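Carbohydrate deacetylase Agd3 (Neosartorya fumigata, PDB 6NWZ) probably removes N-acetyl groups from the fungal exopolysaccharide galactosaminogalactan as a zinc-binding carbohydrate deacetylase required for biofilm formation. Local coordinates at residues F340-G345 with Q395-Y400; D349-T354 with T389-E394. All blocks are in the same frame, centred on the assembly; numbering follows the deposited sequence.

Contact 1: F340-G345 with Q395-Y400; sequences FKKPLG and QNNATY. With NAG (2-acetamido-2-deoxy-beta-D-glucopyranose), chain B.
Phe340 and Lys342 lie beside Asn396 and Asn397 where two irregular segments run in roughly the same direction, with CA atoms 6.4 Å apart for Phe340 and Asn396 and 5.6 Å apart for Lys342 and Asn397. The second segment holds the N-glycosylation sequon Asn397-Ala398-Thr399 of the deacetylase domain; Thr399 is also the N-cap residue of helix 400-417. Phe340, with CG anti to the backbone N (chi1 164°), turns the edge of its ring to this loop. Phe340 CD2 comes within 3.3 Å of Asn396 O, while CE2 borders Asn397 OD1, and the ring stands steeply against the Asn397 amide, the two planes 78° apart. The backbone N of Lys342 sits over one ring face, displaced toward the rim. Lys342 lays its aliphatic chain across the Asn397 side chain at about a right angle: CB is 3.4 Å from Asn396 O, and CG is 3.2 Å from Asn397 OD1. Beyond CG the chain bends at chi3, bringing Lys342 NZ to Ala398 O in a hydrogen bond of 3.2 Å that is tilted out of the carbonyl plane. The ammonium group also makes a salt bridge with Asp442 and a hydrogen bond to Thr346 O, so several oxygens hold this buried charge in place. Ala398 O receives a second hydrogen bond, from Asn440 ND2. The Asn396 amide points elsewhere, its OD1 hydrogen-bonded to Gly437 N and its ND2 to Thr336 OG1. The first sugar of the glycan, itself hydrogen-bonded to Thr348 OG1, grows from the other end of the amide whose OD1 meets Lys342: Asn397 ND2 is joined covalently to NAG C1 at 1.4 Å.

Contact 2: D349-T354 with T389-E394; sequences DLWPST and TFTHEE. With ZN (zinc ion), chain L.
Phe390 brings CD2 to within 3.7 Å of Trp351 CH2, the two side chains crossing at about a right angle in an apolar contact. Thr391 follows with its methyl: CG2 approaches the same end of the indole, 3.5 Å from Trp351 CZ2, while OG1 is hydrogen-bonded to Glu406 OE1 and Tyr330 OH. His392 takes no part in the tryptophan packing and binds a zinc ion through NE2 at 2.4 Å. Asp256 and His388 also bind this zinc, an Asp-His-His set like the metal triad of polysaccharide deacetylases. Glu393 extends from the backbone with CG anti to N (chi1 177°) and sets OE1 at the edge of the indole, 3.2 Å from Trp351 NE1; the N-H points poorly at it (126°), a weak hydrogen bond. Glu393 OE2 lies against Leu350, 3.7 Å from Leu350 CD1. Glu394, next in line, serves a different zinc together with Asp335. The stronger polar partner of Trp351 NE1 is Glu406 OE1 on helix 400-417, the same oxygen that meets Thr391 OG1. One acidic side chain thus joins both segments, and two nearby carboxylates would probably favour the buried indole N-H as a donor.

How the contacts relate
From the N terminus, the chain passes 340-345 and then 349-354 within one long loop between helix 317-321 and helix 362-366. It continues through helices 362-366, 369-375 and 377-380 and strand 384-387, whose following loop carries 389-394 and 395-400 in direct succession. Contact 2 therefore closes the inner loop and contact 1 the outer one, and the two nest without crossing. Together they tie the long excursion to the loop leading from the parallel strands of the deacetylase domain into helix 400-417. The contacts also meet: Thr399 OG1 and Asp349 OD1 form a probable hydrogen bond, and Ala398 CB packs near Glu393 OE2.

Contact 1: F340-G345 with Q395-Y400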
ATOM      1  N   PHE A 340      -4.317 -19.914 -16.980  1.00 60.82           N
ATOM      2  CA  PHE A 340      -4.355 -20.595 -18.269  1.00 53.69           C
ATOM      3  C   PHE A 340      -4.039 -19.615 -19.394  1.00 61.65           C
ATOM      4  O   PHE A 340      -4.743 -18.616 -19.577  1.00 74.06           O
ATOM      5  CB  PHE A 340      -5.722 -21.239 -18.485  1.00 59.60           C
ATOM      6  CG  PHE A 340      -5.992 -21.636 -19.907  1.00 63.97           C
ATOM      7  CD1 PHE A 340      -5.394 -22.755 -20.456  1.00 67.17           C
ATOM      8  CD2 PHE A 340      -6.848 -20.885 -20.698  1.00 70.23           C
ATOM      9  CE1 PHE A 340      -5.646 -23.121 -21.769  1.00 66.42           C
ATOM     10  CE2 PHE A 340      -7.104 -21.246 -22.011  1.00 65.43           C
ATOM     11  CZ  PHE A 340      -6.502 -22.364 -22.545  1.00 61.03           C
ATOM     12  N   LYS A 341      -2.984 -19.908 -20.152  1.00 66.19           N
ATOM     13  CA  LYS A 341      -2.599 -19.103 -21.307  1.00 71.31           C
ATOM     14  C   LYS A 341      -3.266 -19.680 -22.549  1.00 78.28           C
ATOM     15  O   LYS A 341      -2.946 -20.795 -22.974  1.00 87.97           O
ATOM     16  CB  LYS A 341      -1.080 -19.076 -21.462  1.00 54.93           C
ATOM     17  CG  LYS A 341      -0.588 -18.422 -22.742  1.00 56.31           C
ATOM     18  CD  LYS A 341       0.928 -18.297 -22.727  1.00 57.33           C
ATOM     19  CE  LYS A 341       1.484 -18.029 -24.116  1.00 77.08           C
ATOM     20  NZ  LYS A 341       0.884 -16.821 -24.743  1.00 85.83           N
ATOM     21  N   LYS A 342      -4.190 -18.925 -23.132  1.00 88.62           N
ATOM     22  CA  LYS A 342      -4.906 -19.416 -24.304  1.00 71.68           C
ATOM     23  C   LYS A 342      -4.012 -19.329 -25.535  1.00 73.98           C
ATOM     24  O   LYS A 342      -3.400 -18.282 -25.777  1.00 76.44           O
ATOM     25  CB  LYS A 342      -6.185 -18.618 -24.544  1.00 55.57           C
ATOM     26  CG  LYS A 342      -7.130 -19.286 -25.529  1.00 58.53           C
ATOM     27  CD  LYS A 342      -8.045 -18.289 -26.217  1.00 60.59           C
ATOM     28  CE  LYS A 342      -7.303 -17.521 -27.299  1.00 57.76           C
ATOM     29  NZ  LYS A 342      -8.228 -16.743 -28.171  1.00 57.74           N
ATOM     30  N   PRO A 343      -3.899 -20.400 -26.317  1.00 74.61           N
ATOM     31  CA  PRO A 343      -3.184 -20.303 -27.595  1.00 71.57           C
ATOM     32  C   PRO A 343      -3.869 -19.298 -28.507  1.00 75.18           C
ATOM     33  O   PRO A 343      -5.085 -19.343 -28.706  1.00 80.85           O
ATOM     34  CB  PRO A 343      -3.264 -21.727 -28.154  1.00 66.85           C
ATOM     35  CG  PRO A 343      -3.510 -22.591 -26.961  1.00 67.65           C
ATOM     36  CD  PRO A 343      -4.345 -21.771 -26.030  1.00 66.17           C
ATOM     37  N   LEU A 344      -3.075 -18.378 -29.050  1.00 70.17           N
ATOM     38  CA  LEU A 344      -3.617 -17.293 -29.857  1.00 64.92           C
ATOM     39  C   LEU A 344      -4.351 -17.837 -31.077  1.00 71.87           C
ATOM     40  O   LEU A 344      -3.902 -18.785 -31.725  1.00 81.21           O
ATOM     41  CB  LEU A 344      -2.492 -16.355 -30.294  1.00 64.45           C
ATOM     42  CG  LEU A 344      -1.549 -15.849 -29.200  1.00 65.62           C
ATOM     43  CD1 LEU A 344      -0.316 -15.217 -29.824  1.00 78.58           C
ATOM     44  CD2 LEU A 344      -2.257 -14.861 -28.293  1.00 59.72           C
ATOM     45  N   GLY A 345      -5.499 -17.230 -31.382  1.00 72.32           N
ATOM     46  CA  GLY A 345      -6.273 -17.585 -32.549  1.00 67.05           C
ATOM     47  C   GLY A 345      -7.336 -18.641 -32.333  1.00 74.54           C
ATOM     48  O   GLY A 345      -8.137 -18.879 -33.244  1.00 81.35           O
ATOM     49  N   GLN A 395     -12.648 -14.456 -19.630  1.00 46.63           N
ATOM     50  CA  GLN A 395     -11.874 -14.264 -20.848  1.00 50.71           C
ATOM     51  C   GLN A 395     -10.622 -15.128 -20.914  1.00 56.04           C
ATOM     52  O   GLN A 395      -9.794 -14.922 -21.807  1.00 60.14           O
ATOM     53  CB  GLN A 395     -11.501 -12.790 -20.993  1.00 51.28           C
ATOM     54  CG  GLN A 395     -12.686 -11.855 -20.867  1.00 47.88           C
ATOM     55  CD  GLN A 395     -12.286 -10.402 -20.943  1.00 51.78           C
ATOM     56  OE1 GLN A 395     -11.125 -10.081 -21.194  1.00 44.96           O
ATOM     57  NE2 GLN A 395     -13.247  -9.510 -20.725  1.00 62.60           N
ATOM     58  N   ASN A 396     -10.463 -16.092 -20.003  1.00 56.85           N
ATOM     59  CA  ASN A 396      -9.271 -16.936 -20.028  1.00 59.05           C
ATOM     60  C   ASN A 396      -9.161 -17.727 -21.326  1.00 65.75           C
ATOM     61  O   ASN A 396      -8.050 -17.991 -21.799  1.00 71.39           O
ATOM     62  CB  ASN A 396      -9.273 -17.891 -18.835  1.00 55.26           C
ATOM     63  CG  ASN A 396      -8.764 -17.239 -17.570  1.00 59.22           C
ATOM     64  OD1 ASN A 396      -8.476 -16.044 -17.553  1.00 54.46           O
ATOM     65  ND2 ASN A 396      -8.650 -18.020 -16.501  1.00 58.11           N
ATOM     66  N   ASN A 397     -10.301 -18.111 -21.912  1.00 67.20           N
ATOM     67  CA  ASN A 397     -10.346 -18.916 -23.129  1.00 71.25           C
ATOM     68  C   ASN A 397     -11.266 -18.290 -24.173  1.00 68.73           C
ATOM     69  O   ASN A 397     -11.650 -18.959 -25.138  1.00 63.89           O
ATOM     70  CB  ASN A 397     -10.795 -20.345 -22.802  1.00 69.08           C
ATOM     71  CG  ASN A 397     -10.452 -21.350 -23.898  1.00 81.78           C
ATOM     72  OD1 ASN A 397      -9.652 -21.079 -24.793  1.00 77.31           O
ATOM     73  ND2 ASN A 397     -11.063 -22.526 -23.817  1.00104.48           N
ATOM     74  N   ALA A 398     -11.629 -17.022 -23.998  1.00 65.09           N
ATOM     75  CA  ALA A 398     -12.545 -16.355 -24.906  1.00 57.73           C
ATOM     76  C   ALA A 398     -11.819 -15.909 -26.173  1.00 59.66           C
ATOM     77  O   ALA A 398     -10.589 -15.909 -26.257  1.00 60.34           O
ATOM     78  CB  ALA A 398     -13.202 -15.157 -24.222  1.00 61.60           C
ATOM     79  N   THR A 399     -12.607 -15.520 -27.170  1.00 58.10           N
ATOM     80  CA  THR A 399     -12.085 -15.070 -28.449  1.00 61.26           C
ATOM     81  C   THR A 399     -11.879 -13.560 -28.451  1.00 59.29           C
ATOM     82  O   THR A 399     -12.368 -12.836 -27.581  1.00 68.90           O
ATOM     83  CB  THR A 399     -13.038 -15.453 -29.576  1.00 68.20           C
ATOM     84  OG1 THR A 399     -14.323 -14.875 -29.316  1.00 55.02           O
ATOM     85  CG2 THR A 399     -13.175 -16.955 -29.669  1.00 58.13           C
ATOM     86  N   TYR A 400     -11.149 -13.083 -29.462  1.00 59.25           N
ATOM     87  CA  TYR A 400     -11.026 -11.643 -29.659  1.00 61.76           C
ATOM     88  C   TYR A 400     -12.391 -11.004 -29.885  1.00 64.27           C
ATOM     89  O   TYR A 400     -12.685  -9.940 -29.326  1.00 66.27           O
ATOM     90  CB  TYR A 400     -10.091 -11.352 -30.836  1.00 55.79           C
ATOM     91  CG  TYR A 400      -9.946  -9.879 -31.169  1.00 55.22           C
ATOM     92  CD1 TYR A 400     -10.887  -9.227 -31.957  1.00 55.56           C
ATOM     93  CD2 TYR A 400      -8.868  -9.142 -30.701  1.00 54.46           C
ATOM     94  CE1 TYR A 400     -10.765  -7.890 -32.260  1.00 55.18           C
ATOM     95  CE2 TYR A 400      -8.735  -7.799 -31.006  1.00 58.26           C
ATOM     96  CZ  TYR A 400      -9.690  -7.180 -31.787  1.00 54.47           C
ATOM     97  OH  TYR A 400      -9.581  -5.846 -32.104  1.00 54.25           O
TER
HETATM   98  C1  NAG B   1     -10.864 -23.595 -24.758  1.00 69.03           C
HETATM   99  C2  NAG B   1     -11.198 -24.924 -24.069  1.00 71.44           C
HETATM  100  C3  NAG B   1     -11.147 -26.077 -25.069  1.00 79.84           C
HETATM  101  C4  NAG B   1     -12.031 -25.779 -26.271  1.00 85.59           C
HETATM  102  C5  NAG B   1     -11.611 -24.449 -26.887  1.00 87.50           C
HETATM  103  C6  NAG B   1     -12.472 -24.031 -28.057  1.00 85.42           C
HETATM  104  C7  NAG B   1     -10.569 -24.835 -21.696  1.00 60.41           C
HETATM  105  C8  NAG B   1      -9.519 -25.169 -20.680  1.00 43.23           C
HETATM  106  N2  NAG B   1     -10.291 -25.173 -22.959  1.00 72.85           N
HETATM  107  O3  NAG B   1     -11.572 -27.275 -24.430  1.00 84.47           O
HETATM  108  O4  NAG B   1     -11.898 -26.816 -27.237  1.00107.24           O
HETATM  109  O5  NAG B   1     -11.716 -23.412 -25.901  1.00 84.98           O
HETATM  110  O6  NAG B   1     -13.854 -24.118 -27.744  1.00 84.79           O
HETATM  111  O7  NAG B   1     -11.622 -24.284 -21.389  1.00 57.87           O

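Contact 2: D349-T354 with T389-E394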
ATOM      1  N   ASP A 349     -16.741 -18.185 -30.171  1.00 69.30           N
ATOM      2  CA  ASP A 349     -17.561 -17.058 -29.751  1.00 72.26           C
ATOM      3  C   ASP A 349     -18.750 -17.537 -28.925  1.00 73.83           C
ATOM      4  O   ASP A 349     -19.380 -18.551 -29.242  1.00 76.61           O
ATOM      5  CB  ASP A 349     -18.051 -16.271 -30.970  1.00 60.22           C
ATOM      6  CG  ASP A 349     -16.913 -15.711 -31.808  1.00 70.23           C
ATOM      7  OD1 ASP A 349     -15.829 -15.449 -31.247  1.00 81.27           O
ATOM      8  OD2 ASP A 349     -17.100 -15.527 -33.031  1.00 80.81           O
ATOM      9  N   LEU A 350     -19.050 -16.806 -27.848  1.00 66.44           N
ATOM     10  CA  LEU A 350     -20.249 -17.059 -27.060  1.00 56.67           C
ATOM     11  C   LEU A 350     -21.342 -16.023 -27.269  1.00 61.18           C
ATOM     12  O   LEU A 350     -22.509 -16.316 -26.989  1.00 68.86           O
ATOM     13  CB  LEU A 350     -19.911 -17.117 -25.562  1.00 55.03           C
ATOM     14  CG  LEU A 350     -18.931 -18.197 -25.104  1.00 60.80           C
ATOM     15  CD1 LEU A 350     -18.940 -18.298 -23.590  1.00 50.18           C
ATOM     16  CD2 LEU A 350     -19.262 -19.539 -25.733  1.00 57.80           C
ATOM     17  N   TRP A 351     -20.999 -14.836 -27.759  1.00 54.62           N
ATOM     18  CA  TRP A 351     -21.981 -13.774 -27.902  1.00 58.41           C
ATOM     19  C   TRP A 351     -23.035 -14.150 -28.942  1.00 64.94           C
ATOM     20  O   TRP A 351     -22.718 -14.811 -29.938  1.00 54.62           O
ATOM     21  CB  TRP A 351     -21.297 -12.467 -28.304  1.00 50.16           C
ATOM     22  CG  TRP A 351     -20.826 -11.650 -27.137  1.00 55.31           C
ATOM     23  CD1 TRP A 351     -19.949 -12.036 -26.166  1.00 52.87           C
ATOM     24  CD2 TRP A 351     -21.200 -10.303 -26.826  1.00 46.40           C
ATOM     25  NE1 TRP A 351     -19.763 -11.017 -25.266  1.00 54.90           N
ATOM     26  CE2 TRP A 351     -20.518  -9.940 -25.651  1.00 51.87           C
ATOM     27  CE3 TRP A 351     -22.049  -9.370 -27.428  1.00 46.48           C
ATOM     28  CZ2 TRP A 351     -20.658  -8.684 -25.064  1.00 49.16           C
ATOM     29  CZ3 TRP A 351     -22.187  -8.124 -26.845  1.00 50.23           C
ATOM     30  CH2 TRP A 351     -21.495  -7.792 -25.674  1.00 43.14           C
ATOM     31  N   PRO A 352     -24.293 -13.761 -28.734  1.00 73.78           N
ATOM     32  CA  PRO A 352     -25.296 -13.935 -29.787  1.00 69.79           C
ATOM     33  C   PRO A 352     -24.886 -13.182 -31.040  1.00 74.21           C
ATOM     34  O   PRO A 352     -24.327 -12.085 -30.976  1.00 77.79           O
ATOM     35  CB  PRO A 352     -26.571 -13.348 -29.171  1.00 63.92           C
ATOM     36  CG  PRO A 352     -26.356 -13.443 -27.702  1.00 80.06           C
ATOM     37  CD  PRO A 352     -24.882 -13.226 -27.497  1.00 80.43           C
ATOM     38  N   SER A 353     -25.163 -13.792 -32.190  1.00 73.98           N
ATOM     39  CA  SER A 353     -24.777 -13.193 -33.458  1.00 76.96           C
ATOM     40  C   SER A 353     -25.599 -11.957 -33.799  1.00 86.99           C
ATOM     41  O   SER A 353     -25.127 -11.112 -34.567  1.00 77.47           O
ATOM     42  CB  SER A 353     -24.903 -14.231 -34.572  1.00 76.87           C
ATOM     43  OG  SER A 353     -26.165 -14.871 -34.514  1.00 78.36           O
ATOM     44  N   THR A 354     -26.811 -11.819 -33.234  1.00 98.02           N
ATOM     45  CA  THR A 354     -27.698 -10.742 -33.678  1.00 91.73           C
ATOM     46  C   THR A 354     -27.210  -9.369 -33.226  1.00 90.00           C
ATOM     47  O   THR A 354     -26.988  -8.500 -34.089  1.00108.17           O
ATOM     48  CB  THR A 354     -29.138 -11.033 -33.243  1.00 84.38           C
ATOM     49  N   THR A 389     -16.329  -4.805 -17.720  1.00 35.77           N
ATOM     50  CA  THR A 389     -16.848  -5.487 -18.911  1.00 36.90           C
ATOM     51  C   THR A 389     -18.373  -5.516 -18.944  1.00 39.85           C
ATOM     52  O   THR A 389     -19.036  -5.308 -17.921  1.00 45.35           O
ATOM     53  CB  THR A 389     -16.304  -6.913 -19.048  1.00 43.27           C
ATOM     54  OG1 THR A 389     -16.853  -7.752 -18.023  1.00 54.63           O
ATOM     55  CG2 THR A 389     -14.791  -6.911 -18.963  1.00 46.22           C
ATOM     56  N   PHE A 390     -18.938  -5.772 -20.125  1.00 37.00           N
ATOM     57  CA  PHE A 390     -20.379  -5.628 -20.301  1.00 43.39           C
ATOM     58  C   PHE A 390     -21.132  -6.782 -19.646  1.00 49.47           C
ATOM     59  O   PHE A 390     -21.973  -6.569 -18.767  1.00 53.73           O
ATOM     60  CB  PHE A 390     -20.715  -5.519 -21.792  1.00 37.25           C
ATOM     61  CG  PHE A 390     -22.143  -5.134 -22.070  1.00 47.54           C
ATOM     62  CD1 PHE A 390     -22.641  -3.909 -21.660  1.00 46.62           C
ATOM     63  CD2 PHE A 390     -22.984  -5.995 -22.756  1.00 54.25           C
ATOM     64  CE1 PHE A 390     -23.956  -3.555 -21.922  1.00 41.91           C
ATOM     65  CE2 PHE A 390     -24.298  -5.647 -23.021  1.00 42.64           C
ATOM     66  CZ  PHE A 390     -24.784  -4.427 -22.603  1.00 42.27           C
ATOM     67  N   THR A 391     -20.827  -8.016 -20.044  1.00 43.44           N
ATOM     68  CA  THR A 391     -21.578  -9.182 -19.595  1.00 48.42           C
ATOM     69  C   THR A 391     -20.865  -9.977 -18.511  1.00 44.56           C
ATOM     70  O   THR A 391     -21.407 -10.989 -18.051  1.00 42.33           O
ATOM     71  CB  THR A 391     -21.881 -10.105 -20.781  1.00 47.05           C
ATOM     72  OG1 THR A 391     -20.718 -10.880 -21.100  1.00 47.72           O
ATOM     73  CG2 THR A 391     -22.263  -9.285 -21.991  1.00 39.94           C
ATOM     74  N   HIS A 392     -19.670  -9.552 -18.101  1.00 41.56           N
ATOM     75  CA  HIS A 392     -18.856 -10.267 -17.116  1.00 39.64           C
ATOM     76  C   HIS A 392     -18.406 -11.632 -17.636  1.00 50.50           C
ATOM     77  O   HIS A 392     -18.198 -12.567 -16.858  1.00 44.70           O
ATOM     78  CB  HIS A 392     -19.592 -10.413 -15.780  1.00 42.41           C
ATOM     79  CG  HIS A 392     -18.705 -10.807 -14.643  1.00 44.34           C
ATOM     80  ND1 HIS A 392     -18.171 -12.073 -14.523  1.00 44.34           N
ATOM     81  CD2 HIS A 392     -18.253 -10.103 -13.579  1.00 35.29           C
ATOM     82  CE1 HIS A 392     -17.429 -12.132 -13.433  1.00 45.00           C
ATOM     83  NE2 HIS A 392     -17.462 -10.950 -12.842  1.00 40.00           N
ATOM     84  N   GLU A 393     -18.240 -11.752 -18.952  1.00 62.10           N
ATOM     85  CA  GLU A 393     -17.762 -12.998 -19.539  1.00 51.26           C
ATOM     86  C   GLU A 393     -16.314 -13.250 -19.142  1.00 48.74           C
ATOM     87  O   GLU A 393     -15.464 -12.360 -19.253  1.00 50.71           O
ATOM     88  CB  GLU A 393     -17.882 -12.958 -21.064  1.00 48.21           C
ATOM     89  CG  GLU A 393     -17.331 -14.201 -21.764  1.00 43.76           C
ATOM     90  CD  GLU A 393     -17.369 -14.090 -23.279  1.00 59.34           C
ATOM     91  OE1 GLU A 393     -17.702 -13.000 -23.788  1.00 63.09           O
ATOM     92  OE2 GLU A 393     -17.067 -15.093 -23.963  1.00 55.98           O
ATOM     93  N   GLU A 394     -16.040 -14.464 -18.675  1.00 47.70           N
ATOM     94  CA  GLU A 394     -14.675 -14.866 -18.365  1.00 49.63           C
ATOM     95  C   GLU A 394     -13.870 -14.985 -19.652  1.00 48.04           C
ATOM     96  O   GLU A 394     -14.338 -15.543 -20.649  1.00 50.25           O
ATOM     97  CB  GLU A 394     -14.678 -16.193 -17.610  1.00 49.92           C
ATOM     98  CG  GLU A 394     -15.901 -16.381 -16.722  1.00 68.02           C
ATOM     99  CD  GLU A 394     -15.585 -16.271 -15.244  1.00 76.72           C
ATOM    100  OE1 GLU A 394     -14.601 -16.898 -14.803  1.00 79.73           O
ATOM    101  OE2 GLU A 394     -16.323 -15.560 -14.525  1.00 86.21           O
TER
HETATM  102 ZN    ZN L 913     -16.619  -9.444 -11.183  1.00 54.98          ZN